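Local atomic coordinates of RimK domain protein ATP-grasp (Sphaerobacter thermophilus, PDB entry 5I47), a protein that probably binds ATP and a metal ion and may join an amino acid to a carboxylate, as ATP-grasp ligases of the RimK and LysX type do. Residues Ala5-Glu17 and Phe25-Pro37. Numbering follows the deposited sequence.
Sequences ARVALLADRLRVE and FAARGHEAVLVQP
Leu-9 N donates to Val-33 O at 2.8 Å, and Val-33 N in turn reaches Val-7 O, also at 2.8 Å. Val-35 N then binds Leu-9 O almost straight (N-H...O 175°), and Ala-11 N binds Val-35 O. Strands 6-10 and 31-35 thus pair in parallel, joined by helix 16-27 as a beta-alpha-beta unit of the Rossmann-like preATP-grasp domain. Strand 54-57 flanks the other edge of strand 6-10. On the helix side, Val-7 CG1 sits over one face of the Phe-25 ring, 3.9 Å from its centroid, a CH-pi contact. The Val-7 chi1 of 165° sets CG1 opposite the backbone N and turns CG2 toward Phe-25 CE1 as well. Leu-34 CD1 lies 3.7 Å from Leu-14 CD2. On the reverse face, Ala-8 CB meets Val-35 CG2 at 3.6 Å. Past the strand ends, Gln-36 NE2 donates to Asp-12 O at 3.0 Å, with that oxygen close to the amide plane of Gln-36. Gln-36 OE1 takes a weak bond from Lys-39. An alanine here would lose both bonds and would probably leave Asp-12 O without this donor and the loop after strand 6-10 less firmly held.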
ATOM      1  N   ALA B   5      27.784   9.157  17.788  1.00 71.76           N
ATOM      2  CA  ALA B   5      27.069   8.826  16.558  1.00 70.85           C
ATOM      3  C   ALA B   5      26.765   7.333  16.494  1.00 71.34           C
ATOM      4  O   ALA B   5      27.671   6.502  16.577  1.00 72.06           O
ATOM      5  CB  ALA B   5      27.871   9.256  15.345  1.00 68.17           C
ATOM      6  N   ARG B   6      25.486   6.997  16.341  1.00 68.91           N
ATOM      7  CA  ARG B   6      25.027   5.617  16.377  1.00 65.43           C
ATOM      8  C   ARG B   6      24.223   5.300  15.122  1.00 60.54           C
ATOM      9  O   ARG B   6      23.851   6.187  14.349  1.00 62.87           O
ATOM     10  CB  ARG B   6      24.182   5.348  17.627  1.00 65.88           C
ATOM     11  CG  ARG B   6      24.830   5.793  18.929  1.00 65.99           C
ATOM     12  CD  ARG B   6      23.936   5.450  20.103  1.00 66.04           C
ATOM     13  NE  ARG B   6      22.662   6.159  20.040  1.00 63.51           N
ATOM     14  CZ  ARG B   6      21.516   5.675  20.507  1.00 64.32           C
ATOM     15  NH1 ARG B   6      20.403   6.389  20.410  1.00 63.01           N
ATOM     16  NH2 ARG B   6      21.480   4.468  21.059  1.00 65.68           N
ATOM     17  N   VAL B   7      23.948   4.011  14.932  1.00 53.77           N
ATOM     18  CA  VAL B   7      23.207   3.513  13.778  1.00 49.42           C
ATOM     19  C   VAL B   7      22.158   2.526  14.272  1.00 50.02           C
ATOM     20  O   VAL B   7      22.472   1.623  15.056  1.00 52.95           O
ATOM     21  CB  VAL B   7      24.141   2.847  12.748  1.00 46.52           C
ATOM     22  CG1 VAL B   7      23.343   2.019  11.757  1.00 47.45           C
ATOM     23  CG2 VAL B   7      24.964   3.900  12.021  1.00 43.10           C
ATOM     24  N   ALA B   8      20.919   2.694  13.813  1.00 44.20           N
ATOM     25  CA  ALA B   8      19.812   1.842  14.233  1.00 39.57           C
ATOM     26  C   ALA B   8      19.687   0.636  13.308  1.00 43.88           C
ATOM     27  O   ALA B   8      19.668   0.786  12.082  1.00 44.43           O
ATOM     28  CB  ALA B   8      18.504   2.631  14.248  1.00 34.02           C
ATOM     29  N   LEU B   9      19.600  -0.556  13.903  1.00 40.76           N
ATOM     30  CA  LEU B   9      19.372  -1.809  13.180  1.00 33.98           C
ATOM     31  C   LEU B   9      17.925  -2.224  13.438  1.00 32.15           C
ATOM     32  O   LEU B   9      17.617  -2.871  14.440  1.00 33.23           O
ATOM     33  CB  LEU B   9      20.348  -2.905  13.618  1.00 33.37           C
ATOM     34  CG  LEU B   9      21.855  -2.753  13.401  1.00 33.19           C
ATOM     35  CD1 LEU B   9      22.578  -3.993  13.928  1.00 30.72           C
ATOM     36  CD2 LEU B   9      22.190  -2.514  11.934  1.00 26.29           C
ATOM     37  N   LEU B  10      17.037  -1.843  12.522  1.00 36.48           N
ATOM     38  CA  LEU B  10      15.616  -2.139  12.649  1.00 32.39           C
ATOM     39  C   LEU B  10      15.379  -3.635  12.514  1.00 32.28           C
ATOM     40  O   LEU B  10      15.236  -4.156  11.402  1.00 34.23           O
ATOM     41  CB  LEU B  10      14.809  -1.370  11.599  1.00 31.46           C
ATOM     42  CG  LEU B  10      14.939   0.151  11.659  1.00 34.84           C
ATOM     43  CD1 LEU B  10      14.133   0.818  10.549  1.00 34.82           C
ATOM     44  CD2 LEU B  10      14.499   0.649  13.022  1.00 34.66           C
ATOM     45  N   ALA B  11      15.346  -4.335  13.642  1.00 33.24           N
ATOM     46  CA  ALA B  11      15.185  -5.778  13.647  1.00 32.81           C
ATOM     47  C   ALA B  11      14.555  -6.177  14.970  1.00 39.47           C
ATOM     48  O   ALA B  11      14.464  -5.378  15.905  1.00 44.14           O
ATOM     49  CB  ALA B  11      16.523  -6.495  13.433  1.00 33.06           C
ATOM     50  N   ASP B  12      14.112  -7.426  15.043  1.00 43.84           N
ATOM     51  CA  ASP B  12      13.493  -7.909  16.265  1.00 48.00           C
ATOM     52  C   ASP B  12      14.472  -8.624  17.181  1.00 50.48           C
ATOM     53  O   ASP B  12      14.238  -8.674  18.393  1.00 53.64           O
ATOM     54  CB  ASP B  12      12.319  -8.829  15.925  1.00 53.88           C
ATOM     55  CG  ASP B  12      11.231  -8.109  15.150  1.00 58.25           C
ATOM     56  OD1 ASP B  12      10.716  -8.682  14.166  1.00 59.05           O
ATOM     57  OD2 ASP B  12      10.897  -6.962  15.523  1.00 61.05           O
ATOM     58  N   ARG B  13      15.565  -9.155  16.639  1.00 53.55           N
ATOM     59  CA  ARG B  13      16.601  -9.802  17.432  1.00 56.92           C
ATOM     60  C   ARG B  13      17.855  -9.942  16.582  1.00 59.49           C
ATOM     61  O   ARG B  13      17.778 -10.102  15.359  1.00 60.03           O
ATOM     62  CB  ARG B  13      16.145 -11.172  17.949  1.00 57.08           C
ATOM     63  CG  ARG B  13      15.716 -12.146  16.868  1.00 56.20           C
ATOM     64  CD  ARG B  13      15.192 -13.431  17.483  1.00 57.95           C
ATOM     65  NE  ARG B  13      15.593 -14.593  16.703  1.00 59.61           N
ATOM     66  CZ  ARG B  13      16.775 -15.191  16.815  1.00 64.66           C
ATOM     67  NH1 ARG B  13      17.678 -14.737  17.677  1.00 62.13           N
ATOM     68  NH2 ARG B  13      17.058 -16.240  16.063  1.00 69.37           N
ATOM     69  N   LEU B  14      19.008  -9.878  17.245  1.00 57.32           N
ATOM     70  CA  LEU B  14      20.293  -9.949  16.559  1.00 51.94           C
ATOM     71  C   LEU B  14      20.588 -11.388  16.153  1.00 52.47           C
ATOM     72  O   LEU B  14      20.625 -12.285  17.001  1.00 59.67           O
ATOM     73  CB  LEU B  14      21.405  -9.408  17.455  1.00 45.81           C
ATOM     74  CG  LEU B  14      21.263  -7.960  17.926  1.00 45.27           C
ATOM     75  CD1 LEU B  14      22.436  -7.564  18.804  1.00 44.58           C
ATOM     76  CD2 LEU B  14      21.142  -7.014  16.741  1.00 48.59           C
ATOM     77  N   ARG B  15      20.795 -11.607  14.856  1.00 48.70           N
ATOM     78  CA  ARG B  15      21.259 -12.874  14.326  1.00 47.74           C
ATOM     79  C   ARG B  15      22.680 -12.693  13.791  1.00 45.24           C
ATOM     80  O   ARG B  15      23.342 -11.685  14.083  1.00 43.72           O
ATOM     81  CB  ARG B  15      20.285 -13.377  13.260  1.00 51.18           C
ATOM     82  CG  ARG B  15      18.901 -13.727  13.774  1.00 58.16           C
ATOM     83  CD  ARG B  15      17.945 -13.932  12.611  1.00 68.91           C
ATOM     84  NE  ARG B  15      18.042 -12.839  11.641  1.00 78.73           N
ATOM     85  CZ  ARG B  15      18.559 -12.957  10.419  1.00 78.39           C
ATOM     86  NH1 ARG B  15      19.021 -14.126   9.998  1.00 79.62           N
ATOM     87  NH2 ARG B  15      18.607 -11.903   9.615  1.00 73.08           N
ATOM     88  N   VAL B  16      23.141 -13.662  12.995  1.00 48.42           N
ATOM     89  CA  VAL B  16      24.520 -13.649  12.508  1.00 48.51           C
ATOM     90  C   VAL B  16      24.780 -12.408  11.660  1.00 50.02           C
ATOM     91  O   VAL B  16      25.797 -11.726  11.823  1.00 53.79           O
ATOM     92  CB  VAL B  16      24.826 -14.941  11.731  1.00 50.04           C
ATOM     93  CG1 VAL B  16      26.086 -14.778  10.898  1.00 49.42           C
ATOM     94  CG2 VAL B  16      24.984 -16.110  12.692  1.00 55.03           C
ATOM     95  N   GLU B  17      23.864 -12.098  10.738  1.00 49.44           N
ATOM     96  CA  GLU B  17      24.049 -10.922   9.891  1.00 48.83           C
ATOM     97  C   GLU B  17      24.087  -9.644  10.720  1.00 44.12           C
ATOM     98  O   GLU B  17      24.854  -8.722  10.419  1.00 38.14           O
ATOM     99  CB  GLU B  17      22.940 -10.847   8.841  1.00 48.80           C
ATOM    100  CG  GLU B  17      23.033 -11.905   7.747  1.00 47.70           C
ATOM    101  CD  GLU B  17      22.313 -13.191   8.111  1.00 47.56           C
ATOM    102  OE1 GLU B  17      21.864 -13.314   9.274  1.00 48.01           O
ATOM    103  OE2 GLU B  17      22.191 -14.073   7.232  1.00 43.64           O
ATOM    104  N   PHE B  25      30.166  -1.664  11.496  1.00 55.45           N
ATOM    105  CA  PHE B  25      29.867  -0.302  11.932  1.00 54.60           C
ATOM    106  C   PHE B  25      30.820   0.146  13.034  1.00 55.34           C
ATOM    107  O   PHE B  25      31.231   1.313  13.070  1.00 53.19           O
ATOM    108  CB  PHE B  25      28.416  -0.195  12.406  1.00 53.75           C
ATOM    109  CG  PHE B  25      27.426   0.027  11.297  1.00 53.01           C
ATOM    110  CD1 PHE B  25      27.352   1.250  10.653  1.00 49.32           C
ATOM    111  CD2 PHE B  25      26.558  -0.983  10.908  1.00 55.69           C
ATOM    112  CE1 PHE B  25      26.442   1.459   9.635  1.00 47.88           C
ATOM    113  CE2 PHE B  25      25.647  -0.779   9.888  1.00 55.01           C
ATOM    114  CZ  PHE B  25      25.588   0.443   9.252  1.00 49.35           C
ATOM    115  N   ALA B  26      31.175  -0.760  13.949  1.00 58.70           N
ATOM    116  CA  ALA B  26      32.146  -0.418  14.983  1.00 62.96           C
ATOM    117  C   ALA B  26      33.519  -0.160  14.377  1.00 63.72           C
ATOM    118  O   ALA B  26      34.229   0.761  14.800  1.00 63.36           O
ATOM    119  CB  ALA B  26      32.220  -1.529  16.030  1.00 63.24           C
ATOM    120  N   ALA B  27      33.903  -0.955  13.374  1.00 60.73           N
ATOM    121  CA  ALA B  27      35.161  -0.734  12.673  1.00 57.68           C
ATOM    122  C   ALA B  27      35.196   0.610  11.961  1.00 58.99           C
ATOM    123  O   ALA B  27      36.284   1.148  11.729  1.00 60.70           O
ATOM    124  CB  ALA B  27      35.406  -1.862  11.670  1.00 52.55           C
ATOM    125  N   ARG B  28      34.038   1.167  11.615  1.00 60.32           N
ATOM    126  CA  ARG B  28      33.957   2.451  10.933  1.00 57.71           C
ATOM    127  C   ARG B  28      33.568   3.587  11.868  1.00 62.14           C
ATOM    128  O   ARG B  28      33.208   4.670  11.395  1.00 64.12           O
ATOM    129  CB  ARG B  28      32.977   2.361   9.762  1.00 49.16           C
ATOM    130  CG  ARG B  28      33.516   1.532   8.607  1.00 47.38           C
ATOM    131  CD  ARG B  28      32.420   1.027   7.687  1.00 46.39           C
ATOM    132  NE  ARG B  28      32.969   0.209   6.606  1.00 50.22           N
ATOM    133  CZ  ARG B  28      33.321  -1.067   6.741  1.00 51.01           C
ATOM    134  NH1 ARG B  28      33.182  -1.674   7.911  1.00 53.99           N
ATOM    135  NH2 ARG B  28      33.813  -1.738   5.708  1.00 47.52           N
ATOM    136  N   GLY B  29      33.628   3.367  13.180  1.00 64.81           N
ATOM    137  CA  GLY B  29      33.453   4.438  14.141  1.00 65.13           C
ATOM    138  C   GLY B  29      32.030   4.747  14.545  1.00 68.17           C
ATOM    139  O   GLY B  29      31.758   5.874  14.971  1.00 69.00           O
ATOM    140  N   HIS B  30      31.113   3.786  14.438  1.00 68.23           N
ATOM    141  CA  HIS B  30      29.720   4.010  14.797  1.00 63.57           C
ATOM    142  C   HIS B  30      29.199   2.827  15.595  1.00 60.60           C
ATOM    143  O   HIS B  30      29.533   1.675  15.305  1.00 59.79           O
ATOM    144  CB  HIS B  30      28.852   4.235  13.553  1.00 58.88           C
ATOM    145  CG  HIS B  30      29.133   5.525  12.847  1.00 57.72           C
ATOM    146  ND1 HIS B  30      28.542   6.717  13.211  1.00 59.23           N
ATOM    147  CD2 HIS B  30      29.943   5.810  11.800  1.00 55.15           C
ATOM    148  CE1 HIS B  30      28.976   7.680  12.418  1.00 57.02           C
ATOM    149  NE2 HIS B  30      29.827   7.157  11.553  1.00 56.87           N
ATOM    150  N   GLU B  31      28.379   3.114  16.600  1.00 60.97           N
ATOM    151  CA  GLU B  31      27.809   2.074  17.454  1.00 62.17           C
ATOM    152  C   GLU B  31      26.461   1.657  16.877  1.00 60.24           C
ATOM    153  O   GLU B  31      25.468   2.377  17.004  1.00 59.31           O
ATOM    154  CB  GLU B  31      27.669   2.568  18.889  1.00 64.14           C
ATOM    155  CG  GLU B  31      27.054   1.546  19.831  1.00 66.38           C
ATOM    156  CD  GLU B  31      26.434   2.183  21.056  1.00 68.59           C
ATOM    157  OE1 GLU B  31      26.504   3.423  21.183  1.00 70.46           O
ATOM    158  OE2 GLU B  31      25.870   1.443  21.889  1.00 68.40           O
ATOM    159  N   ALA B  32      26.424   0.493  16.234  1.00 55.67           N
ATOM    160  CA  ALA B  32      25.156  -0.061  15.785  1.00 51.14           C
ATOM    161  C   ALA B  32      24.353  -0.536  16.989  1.00 54.64           C
ATOM    162  O   ALA B  32      24.907  -1.067  17.954  1.00 62.07           O
ATOM    163  CB  ALA B  32      25.385  -1.210  14.807  1.00 48.55           C
ATOM    164  N   VAL B  33      23.040  -0.332  16.934  1.00 53.73           N
ATOM    165  CA  VAL B  33      22.152  -0.605  18.057  1.00 53.04           C
ATOM    166  C   VAL B  33      20.918  -1.325  17.535  1.00 56.90           C
ATOM    167  O   VAL B  33      20.313  -0.893  16.549  1.00 62.28           O
ATOM    168  CB  VAL B  33      21.742   0.690  18.789  1.00 52.15           C
ATOM    169  CG1 VAL B  33      20.674   0.399  19.833  1.00 53.44           C
ATOM    170  CG2 VAL B  33      22.952   1.357  19.426  1.00 54.57           C
ATOM    171  N   LEU B  34      20.541  -2.419  18.193  1.00 52.38           N
ATOM    172  CA  LEU B  34      19.280  -3.075  17.878  1.00 48.63           C
ATOM    173  C   LEU B  34      18.124  -2.163  18.273  1.00 51.25           C
ATOM    174  O   LEU B  34      18.035  -1.726  19.424  1.00 55.35           O
ATOM    175  CB  LEU B  34      19.174  -4.415  18.599  1.00 46.19           C
ATOM    176  CG  LEU B  34      17.848  -5.159  18.417  1.00 46.76           C
ATOM    177  CD1 LEU B  34      17.697  -5.667  16.994  1.00 45.83           C
ATOM    178  CD2 LEU B  34      17.721  -6.301  19.406  1.00 51.16           C
ATOM    179  N   VAL B  35      17.251  -1.858  17.318  1.00 48.90           N
ATOM    180  CA  VAL B  35      16.043  -1.078  17.570  1.00 45.45           C
ATOM    181  C   VAL B  35      14.865  -1.924  17.115  1.00 47.39           C
ATOM    182  O   VAL B  35      14.667  -2.135  15.911  1.00 49.89           O
ATOM    183  CB  VAL B  35      16.060   0.278  16.853  1.00 40.21           C
ATOM    184  CG1 VAL B  35      14.792   1.053  17.171  1.00 36.87           C
ATOM    185  CG2 VAL B  35      17.291   1.076  17.254  1.00 40.04           C
ATOM    186  N   GLN B  36      14.090  -2.417  18.070  1.00 49.67           N
ATOM    187  CA  GLN B  36      12.958  -3.272  17.753  1.00 51.65           C
ATOM    188  C   GLN B  36      11.780  -2.416  17.305  1.00 49.30           C
ATOM    189  O   GLN B  36      11.339  -1.544  18.062  1.00 42.54           O
ATOM    190  CB  GLN B  36      12.581  -4.119  18.963  1.00 54.03           C
ATOM    191  CG  GLN B  36      13.728  -4.978  19.495  1.00 53.86           C
ATOM    192  CD  GLN B  36      13.389  -5.679  20.801  1.00 55.44           C
ATOM    193  OE1 GLN B  36      13.168  -5.035  21.828  1.00 56.12           O
ATOM    194  NE2 GLN B  36      13.347  -7.005  20.766  1.00 55.18           N
ATOM    195  N   PRO B  37      11.263  -2.606  16.087  1.00 52.11           N
ATOM    196  CA  PRO B  37      10.120  -1.794  15.642  1.00 48.23           C
ATOM    197  C   PRO B  37       8.850  -2.052  16.432  1.00 49.59           C
ATOM    198  O   PRO B  37       7.961  -1.193  16.434  1.00 49.81           O
ATOM    199  CB  PRO B  37       9.949  -2.198  14.170  1.00 45.77           C
ATOM    200  CG  PRO B  37      11.250  -2.806  13.779  1.00 48.15           C
ATOM    201  CD  PRO B  37      11.770  -3.476  15.014  1.00 51.49           C
TER